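Local structure of cytidine deaminase (Burkholderia pseudomallei, 3DMO) at residues L14-A18 with G35-V39; H90-P95 with L115-D121; T40-F46 with S69-Y75; N31-G35 with V85-T89. The protein probably scavenges cytidine and 2'-deoxycytidine for UMP synthesis, using a zinc ion and water to deaminate them to uridine and 2'-deoxyuridine. One frame throughout, in Å; residues are numbered along the deposited sequence. Where two conformers were deposited one is given.

Contact 1. Residues L14-A18 with G35-V39; sequences LIEAA and GAALV
The methyl of A37 points from strand 34-40 at helix 11-22 and is met there by L14, A17 and A18. A37 CB lies 3.5 Å from A18 N and 3.7 Å from A17 CB, so the A37 methyl lies in van der Waals contact with the helix backbone and a side chain at once. The axes of the two short segments approach to 6.5 Å, with their N-to-C directions 135° apart. A18 sets its methyl alongside the strand, A18 CB standing 4.1 Å from A37 CB. Its carbonyl oxygen, A18 O, comes within 3.4 Å of G35 CA in a CA-H...O contact with 148° at the hydrogen; the lack of a side chain on G35 permits this approach.

L14 reaches furthest along the strand. Its CB does not aim at the strand, but the isobutyl group turns in, bringing L14 CD2 to 3.5 Å from A37 O and 4.2 Å from V39 CB. The first torsion is nearly eclipsed (chi1 -128°) and the second is also well off staggered, which suggests that the fit costs some rotational strain. V39, pointing to the helix like A37, closes that end.

A36 and L38 project from the other face of the strand, onto A62, L67 and A70 of helix 62-72, which carries the predicted proton donor E63. Strand 34-40 is thus sandwiched between two helices, as in the alpha/beta/alpha fold of this family. Helix 11-22 spreads over several strands on its side of the sheet: L14 touches A84, A18 touches V86, A17 touches H47, and I15 reaches V114 and T116.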
loop_
_atom_site.group_PDB
_atom_site.type_symbol
_atom_site.label_atom_id
_atom_site.label_comp_id
_atom_site.label_asym_id
_atom_site.label_seq_id
_atom_site.Cartn_x
_atom_site.Cartn_y
_atom_site.Cartn_z
ATOM N N LEU A 14 -25.994 12.909 -0.354
ATOM C CA LEU A 14 -24.783 12.072 -0.365
ATOM C C LEU A 14 -23.598 12.820 0.268
ATOM O O LEU A 14 -22.793 12.228 0.991
ATOM C CB LEU A 14 -24.420 11.642 -1.791
ATOM C CG LEU A 14 -24.177 10.172 -2.169
ATOM C CD1 LEU A 14 -23.063 10.048 -3.202
ATOM C CD2 LEU A 14 -23.931 9.213 -0.999
ATOM N N ILE A 15 -23.505 14.118 -0.001
ATOM C CA ILE A 15 -22.459 14.956 0.598
ATOM C C ILE A 15 -22.637 15.035 2.115
ATOM O O ILE A 15 -21.665 14.928 2.870
ATOM C CB ILE A 15 -22.427 16.367 -0.034
ATOM C CG1 ILE A 15 -21.776 16.308 -1.424
ATOM C CG2 ILE A 15 -21.683 17.360 0.874
ATOM C CD1 ILE A 15 -22.100 17.511 -2.333
ATOM N N GLU A 16 -23.878 15.206 2.565
ATOM C CA GLU A 16 -24.161 15.234 4.001
ATOM C C GLU A 16 -23.759 13.929 4.695
ATOM O O GLU A 16 -23.274 13.943 5.824
ATOM C CB GLU A 16 -25.633 15.581 4.287
ATOM C CG GLU A 16 -25.988 17.069 4.084
ATOM C CD GLU A 16 -25.041 18.028 4.829
ATOM O OE1 GLU A 16 -24.892 17.892 6.069
ATOM O OE2 GLU A 16 -24.440 18.916 4.172
ATOM N N ALA A 17 -23.952 12.804 4.010
ATOM C CA ALA A 17 -23.523 11.504 4.535
ATOM C C ALA A 17 -21.987 11.384 4.573
ATOM O O ALA A 17 -21.428 10.837 5.522
ATOM C CB ALA A 17 -24.157 10.367 3.734
ATOM N N ALA A 18 -21.315 11.918 3.555
ATOM C CA ALA A 18 -19.848 11.928 3.515
ATOM C C ALA A 18 -19.262 12.768 4.658
ATOM O O ALA A 18 -18.257 12.394 5.261
ATOM C CB ALA A 18 -19.355 12.427 2.169
ATOM N N GLY A 35 -13.924 12.111 4.654
ATOM C CA GLY A 35 -15.088 11.235 4.662
ATOM C C GLY A 35 -15.546 10.902 3.260
ATOM O O GLY A 35 -15.331 11.664 2.317
ATOM N N ALA A 36 -16.190 9.748 3.132
ATOM C CA ALA A 36 -16.784 9.337 1.872
ATOM C C ALA A 36 -18.097 8.650 2.144
ATOM O O ALA A 36 -18.298 8.068 3.210
ATOM C CB ALA A 36 -15.845 8.407 1.101
ATOM N N ALA A 37 -19.007 8.745 1.187
ATOM C CA ALA A 37 -20.264 8.022 1.273
ATOM C C ALA A 37 -20.589 7.435 -0.081
ATOM O O ALA A 37 -20.604 8.139 -1.087
ATOM C CB ALA A 37 -21.379 8.926 1.749
ATOM N N LEU A 38 -20.855 6.136 -0.074
ATOM C CA LEU A 38 -21.048 5.347 -1.280
ATOM C C LEU A 38 -22.490 4.868 -1.296
ATOM O O LEU A 38 -22.976 4.346 -0.282
ATOM C CB LEU A 38 -20.107 4.140 -1.213
ATOM C CG LEU A 38 -20.058 3.078 -2.296
ATOM C CD1 LEU A 38 -19.552 3.659 -3.614
ATOM C CD2 LEU A 38 -19.149 1.959 -1.808
ATOM N N VAL A 39 -23.183 5.056 -2.418
ATOM C CA VAL A 39 -24.561 4.584 -2.519
ATOM C C VAL A 39 -24.628 3.498 -3.576
ATOM O O VAL A 39 -24.101 3.667 -4.666
ATOM C CB VAL A 39 -25.597 5.732 -2.777
ATOM C CG1 VAL A 39 -25.331 6.469 -4.097
ATOM C CG2 VAL A 39 -27.035 5.180 -2.711
#

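Contact 2. Residues H90-P95 with L115-D121; sequences HGPIAP and LTNMQGD
L115, on strand 112-116, buries its side chain against I93 and P95 just where the chain enters the beta hairpin to strand 122-126; an Asx turn at N117 shapes that hairpin. L115 contributes the largest buried area, 81 Å². Its CD2 lies 3.6 Å from P95 CG and 3.4 Å from I93 O. With CG set anti to its own carbonyl carbon, the leucine spreads CB and both methyls round I93 O, an oxygen buried here without a polar partner in the model. P95 in turn packs close to E63, the predicted proton donor, and to the zinc ligand C99, so L115 backs the loop leading into the metal site.

P92, next in buried area, rests its ring on the strand backbone, with P92 CB 3.4 Å from L115 O. The far side of the ring crosses D121 at about a right angle, P92 CD being 4.1 Å from D121 CB.

I93 N donates a hydrogen bond across to T116 O, 3.1 Å and nearly straight at 173°. The donor stands well above the carbonyl plane, 59° out of it. I93 CG2 packs against the same oxygen and on V85, while the CG1-CD1 arm, anti to the backbone N, leads away toward F32.

The hairpin turn next to P92 is fixed by its own side chains. N117 ND2 donates to D121 OD2 over 2.8 Å, on the anti lone pair of that oxygen, and also bonds to T89 O. On the amide's other atom, D121 N and Q119 N each lie 3.0 Å from N117 OD1 and reach it from opposite faces.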
loop_
_atom_site.group_PDB
_atom_site.type_symbol
_atom_site.label_atom_id
_atom_site.label_comp_id
_atom_site.label_asym_id
_atom_site.label_seq_id
_atom_site.Cartn_x
_atom_site.Cartn_y
_atom_site.Cartn_z
ATOM N N HIS A 90 -9.154 23.544 -0.213
ATOM C CA HIS A 90 -9.527 24.792 -0.885
ATOM C C HIS A 90 -10.613 24.591 -1.946
ATOM O O HIS A 90 -11.654 25.257 -1.921
ATOM C CB HIS A 90 -8.311 25.494 -1.506
ATOM C CG HIS A 90 -8.674 26.726 -2.274
ATOM N ND1 HIS A 90 -9.468 27.719 -1.739
ATOM C CD2 HIS A 90 -8.383 27.114 -3.536
ATOM C CE1 HIS A 90 -9.643 28.671 -2.639
ATOM N NE2 HIS A 90 -8.992 28.330 -3.737
ATOM N N GLY A 91 -10.342 23.700 -2.897
ATOM C CA GLY A 91 -11.348 23.263 -3.865
ATOM C C GLY A 91 -11.983 21.951 -3.431
ATOM O O GLY A 91 -11.741 21.477 -2.312
ATOM N N PRO A 92 -12.831 21.364 -4.298
ATOM C CA PRO A 92 -13.334 20.016 -4.022
ATOM C C PRO A 92 -12.151 19.069 -3.843
ATOM O O PRO A 92 -11.184 19.149 -4.609
ATOM C CB PRO A 92 -14.118 19.669 -5.292
ATOM C CG PRO A 92 -14.544 21.004 -5.851
ATOM C CD PRO A 92 -13.372 21.916 -5.554
ATOM N N ILE A 93 -12.216 18.206 -2.832
ATOM C CA ILE A 93 -11.111 17.301 -2.528
ATOM C C ILE A 93 -10.793 16.401 -3.727
ATOM O O ILE A 93 -11.696 15.918 -4.409
ATOM C CB ILE A 93 -11.357 16.499 -1.202
ATOM C CG1 ILE A 93 -10.059 15.818 -0.738
ATOM C CG2 ILE A 93 -12.553 15.527 -1.337
ATOM C CD1 ILE A 93 -10.130 15.283 0.671
ATOM N N ALA A 94 -9.502 16.212 -3.996
ATOM C CA ALA A 94 -9.033 15.358 -5.079
ATOM C C ALA A 94 -8.681 13.976 -4.523
ATOM O O ALA A 94 -7.820 13.860 -3.649
ATOM C CB ALA A 94 -7.837 15.982 -5.719
ATOM N N PRO A 95 -9.364 12.920 -5.005
ATOM C CA PRO A 95 -8.958 11.571 -4.609
ATOM C C PRO A 95 -7.521 11.270 -5.004
ATOM O O PRO A 95 -7.089 11.653 -6.099
ATOM C CB PRO A 95 -9.915 10.675 -5.406
ATOM C CG PRO A 95 -11.133 11.538 -5.612
ATOM C CD PRO A 95 -10.539 12.888 -5.900
ATOM N N LEU A 115 -17.218 15.312 -5.666
ATOM C CA LEU A 115 -16.116 15.818 -4.840
ATOM C C LEU A 115 -16.496 17.148 -4.224
ATOM O O LEU A 115 -17.033 18.018 -4.905
ATOM C CB LEU A 115 -14.848 15.978 -5.680
ATOM C CG LEU A 115 -14.395 14.710 -6.389
ATOM C CD1 LEU A 115 -13.261 15.048 -7.348
ATOM C CD2 LEU A 115 -14.009 13.629 -5.362
ATOM N N THR A 116 -16.207 17.308 -2.939
ATOM C CA THR A 116 -16.570 18.538 -2.244
ATOM C C THR A 116 -15.596 18.883 -1.110
ATOM O O THR A 116 -14.645 18.149 -0.849
ATOM C CB THR A 116 -18.056 18.495 -1.764
ATOM O OG1 THR A 116 -18.478 19.809 -1.374
ATOM C CG2 THR A 116 -18.268 17.517 -0.615
ATOM N N ASN A 117 -15.823 20.018 -0.459
ATOM C CA ASN A 117 -15.031 20.399 0.704
ATOM C C ASN A 117 -15.982 20.833 1.801
ATOM O O ASN A 117 -17.166 20.494 1.750
ATOM C CB ASN A 117 -14.012 21.491 0.355
ATOM C CG ASN A 117 -14.663 22.746 -0.197
ATOM O OD1 ASN A 117 -15.884 22.881 -0.180
ATOM N ND2 ASN A 117 -13.851 23.667 -0.702
ATOM N N MET A 118 -15.476 21.572 2.783
ATOM C CA MET A 118 -16.296 22.010 3.906
ATOM C C MET A 118 -16.831 23.428 3.701
ATOM O O MET A 118 -17.348 24.037 4.639
ATOM C CB MET A 118 -15.504 21.924 5.213
ATOM C CG MET A 118 -15.035 20.516 5.581
ATOM S SD MET A 118 -16.374 19.318 5.724
ATOM C CE MET A 118 -17.182 19.815 7.245
ATOM N N GLN A 119 -16.718 23.938 2.476
ATOM C CA GLN A 119 -17.101 25.318 2.159
ATOM C C GLN A 119 -18.072 25.430 0.980
ATOM O O GLN A 119 -18.174 26.489 0.360
ATOM C CB GLN A 119 -15.853 26.156 1.861
ATOM C CG GLN A 119 -14.825 26.186 2.973
ATOM C CD GLN A 119 -13.585 26.930 2.551
ATOM O OE1 GLN A 119 -13.527 28.160 2.636
ATOM N NE2 GLN A 119 -12.584 26.191 2.067
ATOM N N GLY A 120 -18.755 24.334 0.651
ATOM C CA GLY A 120 -19.756 24.330 -0.423
ATOM C C GLY A 120 -19.271 24.222 -1.861
ATOM O O GLY A 120 -20.067 24.350 -2.792
ATOM N N ASP A 121 -17.979 23.992 -2.066
ATOM C CA ASP A 121 -17.455 23.813 -3.423
ATOM C C ASP A 121 -17.620 22.367 -3.882
ATOM O O ASP A 121 -17.183 21.441 -3.192
ATOM C CB ASP A 121 -15.990 24.240 -3.504
ATOM C CG ASP A 121 -15.783 25.663 -3.015
ATOM O OD1 ASP A 121 -16.350 26.602 -3.631
ATOM O OD2 ASP A 121 -15.070 25.837 -2.005
#

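Contact 3. Residues T40-F46 with S69-Y75; sequences TNDGKVF and SALAAGY
Y75 and F46 interlock the hairpin between strands 34-40 and 45-49 with the end of helix 62-72. The hairpin turns through a type I turn, T40 to G43, with T40 N bonded to K44 O. The helix ends in a Schellman motif at G74, which has positive phi, and Y75, next in the chain, points toward the hairpin.

Polar contacts gather at D42. Y75 OH donates to D42 OD2 at 2.8 Å, on the syn lone pair, and T40 OG1 donates to the same D42 OD2 at 2.6 Å, nearly along its C-O bond. Two hydroxyls therefore grip one carboxylate oxygen, which would favour the charged form. N41 OD1 lies in the plane of the tyrosine ring at its edge, 3.7 Å from Y75 CE1, while N41 ND2 is bonded to E79.

Two CH-pi contacts lie almost squarely over ring faces. T40 CG2 is 3.7 Å from the centroid of the Y75 ring and 11° off its normal; with T40 OG1 lodged between backbone N and carbonyl carbon, one threonine serves both D42 and the ring. A70 CA is 3.8 Å from the centroid of the F46 ring and 7° off its normal.

Apolar packing joins the two aromatics. Their planes meet obliquely at 72°, with F46 CE2 3.7 Å from Y75 CE2. F80 of the central strand touches T40, A70 and Y75 alike. An intersubunit surface adjoins this contact: A72 O bonds to K24 NZ of a third subunit, and L71 packs on its Y26. Just past the end of helix 62-72, A73 CB comes within 3.6 Å of F46 CZ.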
loop_
_atom_site.group_PDB
_atom_site.type_symbol
_atom_site.label_atom_id
_atom_site.label_comp_id
_atom_site.label_asym_id
_atom_site.label_seq_id
_atom_site.Cartn_x
_atom_site.Cartn_y
_atom_site.Cartn_z
ATOM N N THR A 40 -25.261 2.384 -3.232
ATOM C CA THR A 40 -25.272 1.206 -4.089
ATOM C C THR A 40 -26.452 1.206 -5.058
ATOM O O THR A 40 -27.334 2.063 -4.988
ATOM C CB THR A 40 -25.334 -0.083 -3.247
ATOM O OG1 THR A 40 -26.599 -0.148 -2.579
ATOM C CG2 THR A 40 -24.226 -0.106 -2.200
ATOM N N ASN A 41 -26.462 0.216 -5.943
ATOM C CA ASN A 41 -27.565 -0.010 -6.873
ATOM C C ASN A 41 -28.958 -0.113 -6.222
ATOM O O ASN A 41 -29.946 0.320 -6.821
ATOM C CB ASN A 41 -27.261 -1.203 -7.806
ATOM C CG ASN A 41 -26.926 -2.501 -7.060
ATOM O OD1 ASN A 41 -26.917 -2.562 -5.835
ATOM N ND2 ASN A 41 -26.653 -3.559 -7.828
ATOM N N ASP A 42 -29.037 -0.661 -5.009
ATOM C CA ASP A 42 -30.310 -0.777 -4.303
ATOM C C ASP A 42 -30.517 0.316 -3.246
ATOM O O ASP A 42 -31.401 0.214 -2.388
ATOM C CB ASP A 42 -30.506 -2.195 -3.733
ATOM C CG ASP A 42 -29.495 -2.562 -2.657
ATOM O OD1 ASP A 42 -29.638 -3.670 -2.083
ATOM O OD2 ASP A 42 -28.569 -1.775 -2.367
ATOM N N GLY A 43 -29.689 1.359 -3.306
ATOM C CA GLY A 43 -29.879 2.555 -2.482
ATOM C C GLY A 43 -29.276 2.556 -1.088
ATOM O O GLY A 43 -29.498 3.498 -0.320
ATOM N N LYS A 44 -28.525 1.509 -0.751
ATOM C CA LYS A 44 -27.840 1.425 0.535
ATOM C C LYS A 44 -26.618 2.341 0.539
ATOM O O LYS A 44 -25.910 2.451 -0.463
ATOM C CB LYS A 44 -27.423 -0.012 0.819
ATOM C CG LYS A 44 -27.098 -0.295 2.271
ATOM C CD LYS A 44 -27.209 -1.791 2.546
ATOM C CE LYS A 44 -27.408 -2.082 4.032
ATOM N NZ LYS A 44 -26.183 -1.788 4.828
ATOM N N VAL A 45 -26.384 2.990 1.674
ATOM C CA VAL A 45 -25.285 3.939 1.821
ATOM C C VAL A 45 -24.217 3.375 2.758
ATOM O O VAL A 45 -24.535 2.836 3.818
ATOM C CB VAL A 45 -25.795 5.314 2.313
ATOM C CG1 VAL A 45 -24.637 6.271 2.594
ATOM C CG2 VAL A 45 -26.721 5.915 1.278
ATOM N N PHE A 46 -22.958 3.470 2.334
ATOM C CA PHE A 46 -21.829 3.057 3.157
ATOM C C PHE A 46 -20.915 4.244 3.441
ATOM O O PHE A 46 -20.513 4.952 2.514
ATOM C CB PHE A 46 -21.043 1.935 2.467
ATOM C CG PHE A 46 -21.779 0.628 2.432
ATOM C CD1 PHE A 46 -21.598 -0.314 3.447
ATOM C CD2 PHE A 46 -22.679 0.350 1.412
ATOM C CE1 PHE A 46 -22.291 -1.522 3.432
ATOM C CE2 PHE A 46 -23.373 -0.854 1.393
ATOM C CZ PHE A 46 -23.171 -1.788 2.409
ATOM N N SER A 69 -15.919 -1.791 2.743
ATOM C CA SER A 69 -17.065 -2.067 3.614
ATOM C C SER A 69 -18.259 -2.592 2.817
ATOM O O SER A 69 -18.901 -3.569 3.210
ATOM C CB SER A 69 -17.464 -0.818 4.401
ATOM O OG SER A 69 -16.582 -0.592 5.484
ATOM N N ALA A 70 -18.550 -1.950 1.693
ATOM C CA ALA A 70 -19.619 -2.398 0.807
ATOM C C ALA A 70 -19.333 -3.794 0.229
ATOM O O ALA A 70 -20.226 -4.635 0.166
ATOM C CB ALA A 70 -19.842 -1.398 -0.302
ATOM N N LEU A 71 -18.091 -4.033 -0.191
ATOM C CA LEU A 71 -17.682 -5.361 -0.667
ATOM C C LEU A 71 -17.887 -6.444 0.391
ATOM O O LEU A 71 -18.421 -7.515 0.098
ATOM C CB LEU A 71 -16.222 -5.356 -1.153
ATOM C CG LEU A 71 -15.877 -5.120 -2.638
ATOM C CD1 LEU A 71 -16.089 -6.369 -3.482
ATOM C CD2 LEU A 71 -16.627 -3.943 -3.260
ATOM N N ALA A 72 -17.479 -6.151 1.621
ATOM C CA ALA A 72 -17.694 -7.046 2.761
ATOM C C ALA A 72 -19.181 -7.327 3.049
ATOM O O ALA A 72 -19.517 -8.374 3.602
ATOM C CB ALA A 72 -17.002 -6.494 3.995
ATOM N N ALA A 73 -20.054 -6.401 2.647
ATOM C CA ALA A 73 -21.495 -6.573 2.777
ATOM C C ALA A 73 -22.119 -7.320 1.588
ATOM O O ALA A 73 -23.327 -7.525 1.555
ATOM C CB ALA A 73 -22.184 -5.205 2.992
ATOM N N GLY A 74 -21.300 -7.730 0.621
ATOM C CA GLY A 74 -21.774 -8.528 -0.504
ATOM C C GLY A 74 -22.065 -7.764 -1.783
ATOM O O GLY A 74 -22.660 -8.310 -2.711
ATOM N N TYR A 75 -21.656 -6.501 -1.843
ATOM C CA TYR A 75 -21.772 -5.744 -3.082
ATOM C C TYR A 75 -20.544 -6.053 -3.903
ATOM O O TYR A 75 -19.471 -6.306 -3.344
ATOM C CB TYR A 75 -21.967 -4.246 -2.820
ATOM C CG TYR A 75 -23.328 -3.987 -2.237
ATOM C CD1 TYR A 75 -24.419 -3.770 -3.069
ATOM C CD2 TYR A 75 -23.529 -4.023 -0.865
ATOM C CE1 TYR A 75 -25.690 -3.573 -2.541
ATOM C CE2 TYR A 75 -24.792 -3.821 -0.320
ATOM C CZ TYR A 75 -25.860 -3.602 -1.173
ATOM O OH TYR A 75 -27.113 -3.401 -0.654
#

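Contact 4. Residues N31-G35 with V85-T89; sequences NFKVG and VVGET
G35 and V86 form a hydrogen-bonded antiparallel pair that joins strands 34-40 and 80-87 in the central sheet. G35 N donates to V86 O at 3.0 Å and 169°, and V86 N returns a bond to G35 O at 2.9 Å. V34 lies over V86 O on the face opposite the V86 side chain: with CG1 anti to the backbone N (chi1 -175°), V34 CG1 reaches 3.4 Å from V86 O and also packs on V85 CG1.

Past V34 the chains diverge, and a water fills the step. It donates to K33 O at 2.6 Å and accepts from E88 N at 2.8 Å, replacing a direct bond between the backbones. The same water oxygen lies over one face of the F32 ring, toward the rim. The ring's edge faces the other chain, F32 CZ standing 3.7 Å from T89 CG2 in the ring plane and F32 CE1 3.7 Å from E88 O. An inverse gamma turn centred on E88 bends the chain so that T89 meets this edge.

A second shell holds these groups. N50, a predicted substrate-binding residue, bonds through its side chain to F32 O and V34 N; R22 NE adds a bond to K33 O, and T89 OG1 pairs with G91 O. L137 of a second subunit packs on F32.

Further out, V34 touches A62 and V85 touches the predicted proton donor E63, both on helix 62-72, so this face looks to the active site. V86 points to the opposite face, against A18 and K19 of helix 11-22, while strand 112-116 continues the sheet beyond V85 through backbone bonds of V85 with V114 and T116.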
loop_
_atom_site.group_PDB
_atom_site.type_symbol
_atom_site.label_atom_id
_atom_site.label_comp_id
_atom_site.label_asym_id
_atom_site.label_seq_id
_atom_site.Cartn_x
_atom_site.Cartn_y
_atom_site.Cartn_z
ATOM N N ASN A 31 -3.802 14.660 11.140
ATOM C CA ASN A 31 -4.896 15.526 11.593
ATOM C C ASN A 31 -5.759 16.036 10.431
ATOM O O ASN A 31 -6.359 17.109 10.505
ATOM C CB ASN A 31 -4.373 16.687 12.457
ATOM C CG ASN A 31 -3.915 16.228 13.819
ATOM O OD1 ASN A 31 -4.671 15.601 14.566
ATOM N ND2 ASN A 31 -2.665 16.526 14.153
ATOM N N PHE A 32 -5.812 15.251 9.362
ATOM C CA PHE A 32 -6.550 15.610 8.167
ATOM C C PHE A 32 -7.642 14.566 7.966
ATOM O O PHE A 32 -7.377 13.471 7.477
ATOM C CB PHE A 32 -5.602 15.647 6.966
ATOM C CG PHE A 32 -6.233 16.160 5.698
ATOM C CD1 PHE A 32 -6.395 17.532 5.484
ATOM C CD2 PHE A 32 -6.651 15.274 4.704
ATOM C CE1 PHE A 32 -6.969 18.008 4.304
ATOM C CE2 PHE A 32 -7.226 15.743 3.518
ATOM C CZ PHE A 32 -7.386 17.111 3.319
ATOM N N LYS A 33 -8.860 14.908 8.377
ATOM C CA LYS A 33 -9.984 13.988 8.312
ATOM C C LYS A 33 -10.658 14.030 6.950
ATOM O O LYS A 33 -10.926 15.109 6.405
ATOM C CB LYS A 33 -10.998 14.302 9.410
ATOM C CG LYS A 33 -10.465 14.090 10.819
ATOM C CD LYS A 33 -11.565 14.272 11.851
ATOM C CE LYS A 33 -11.037 13.937 13.238
ATOM N NZ LYS A 33 -12.074 14.112 14.302
ATOM N N VAL A 34 -10.928 12.847 6.403
ATOM C CA VAL A 34 -11.622 12.727 5.130
ATOM C C VAL A 34 -12.819 11.800 5.326
ATOM O O VAL A 34 -12.749 10.836 6.091
ATOM C CB VAL A 34 -10.702 12.174 4.000
ATOM C CG1 VAL A 34 -11.419 12.173 2.642
ATOM C CG2 VAL A 34 -9.413 12.978 3.879
ATOM N N GLY A 35 -13.924 12.111 4.654
ATOM C CA GLY A 35 -15.088 11.235 4.662
ATOM C C GLY A 35 -15.546 10.902 3.260
ATOM O O GLY A 35 -15.331 11.664 2.317
ATOM N N VAL A 85 -17.023 12.405 -1.744
ATOM C CA VAL A 85 -15.794 12.495 -0.940
ATOM C C VAL A 85 -15.651 13.946 -0.453
ATOM O O VAL A 85 -15.864 14.888 -1.230
ATOM C CB VAL A 85 -14.530 12.083 -1.759
ATOM C CG1 VAL A 85 -13.317 11.839 -0.831
ATOM C CG2 VAL A 85 -14.814 10.847 -2.609
ATOM N N VAL A 86 -15.286 14.124 0.821
ATOM C CA VAL A 86 -15.178 15.469 1.412
ATOM C C VAL A 86 -13.950 15.589 2.327
ATOM O O VAL A 86 -13.640 14.676 3.089
ATOM C CB VAL A 86 -16.493 15.882 2.162
ATOM C CG1 VAL A 86 -16.821 14.926 3.321
ATOM C CG2 VAL A 86 -16.407 17.314 2.654
ATOM N N GLY A 87 -13.256 16.720 2.233
ATOM C CA GLY A 87 -12.196 17.063 3.177
ATOM C C GLY A 87 -12.096 18.570 3.330
ATOM O O GLY A 87 -12.784 19.315 2.634
ATOM N N GLU A 88 -11.230 19.013 4.240
ATOM C CA GLU A 88 -11.002 20.437 4.487
ATOM C C GLU A 88 -9.962 20.970 3.490
ATOM O O GLU A 88 -8.797 21.211 3.832
ATOM C CB GLU A 88 -10.557 20.659 5.940
ATOM C CG GLU A 88 -10.458 22.124 6.363
ATOM C CD GLU A 88 -11.812 22.803 6.440
ATOM O OE1 GLU A 88 -12.113 23.641 5.551
ATOM O OE2 GLU A 88 -12.579 22.495 7.388
ATOM N N THR A 89 -10.402 21.158 2.251
ATOM C CA THR A 89 -9.520 21.579 1.170
ATOM C C THR A 89 -10.028 22.866 0.529
ATOM O O THR A 89 -11.194 23.237 0.699
ATOM C CB THR A 89 -9.384 20.470 0.088
ATOM O OG1 THR A 89 -10.685 19.980 -0.259
ATOM C CG2 THR A 89 -8.549 19.301 0.610
HETATM O O HOH W 1 -9.993 17.522 6.298
#

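In the fold
All four contacts reach the same sheet. Contacts 1 and 4 share G35, and A18 O of contact 1 lies 3.5 Å from V86 CG1 of contact 4. Contact 4 joins contact 2, their centres about 9 Å apart, through probable hydrogen bonds from T116 N to V85 O and from N117 ND2 to T89 O, both 3.0 Å. Contact 3 sits on the other side of the chain's centre, about 24 Å from contact 2 between centres, yet L38 O is 2.8 Å from F46 N, a probable bond to contact 1. The zinc lies about 6 Å from the P95 side chain, 7 Å from V34 and 9 Å from A36, placing contacts 2, 4 and 1 near the metal site.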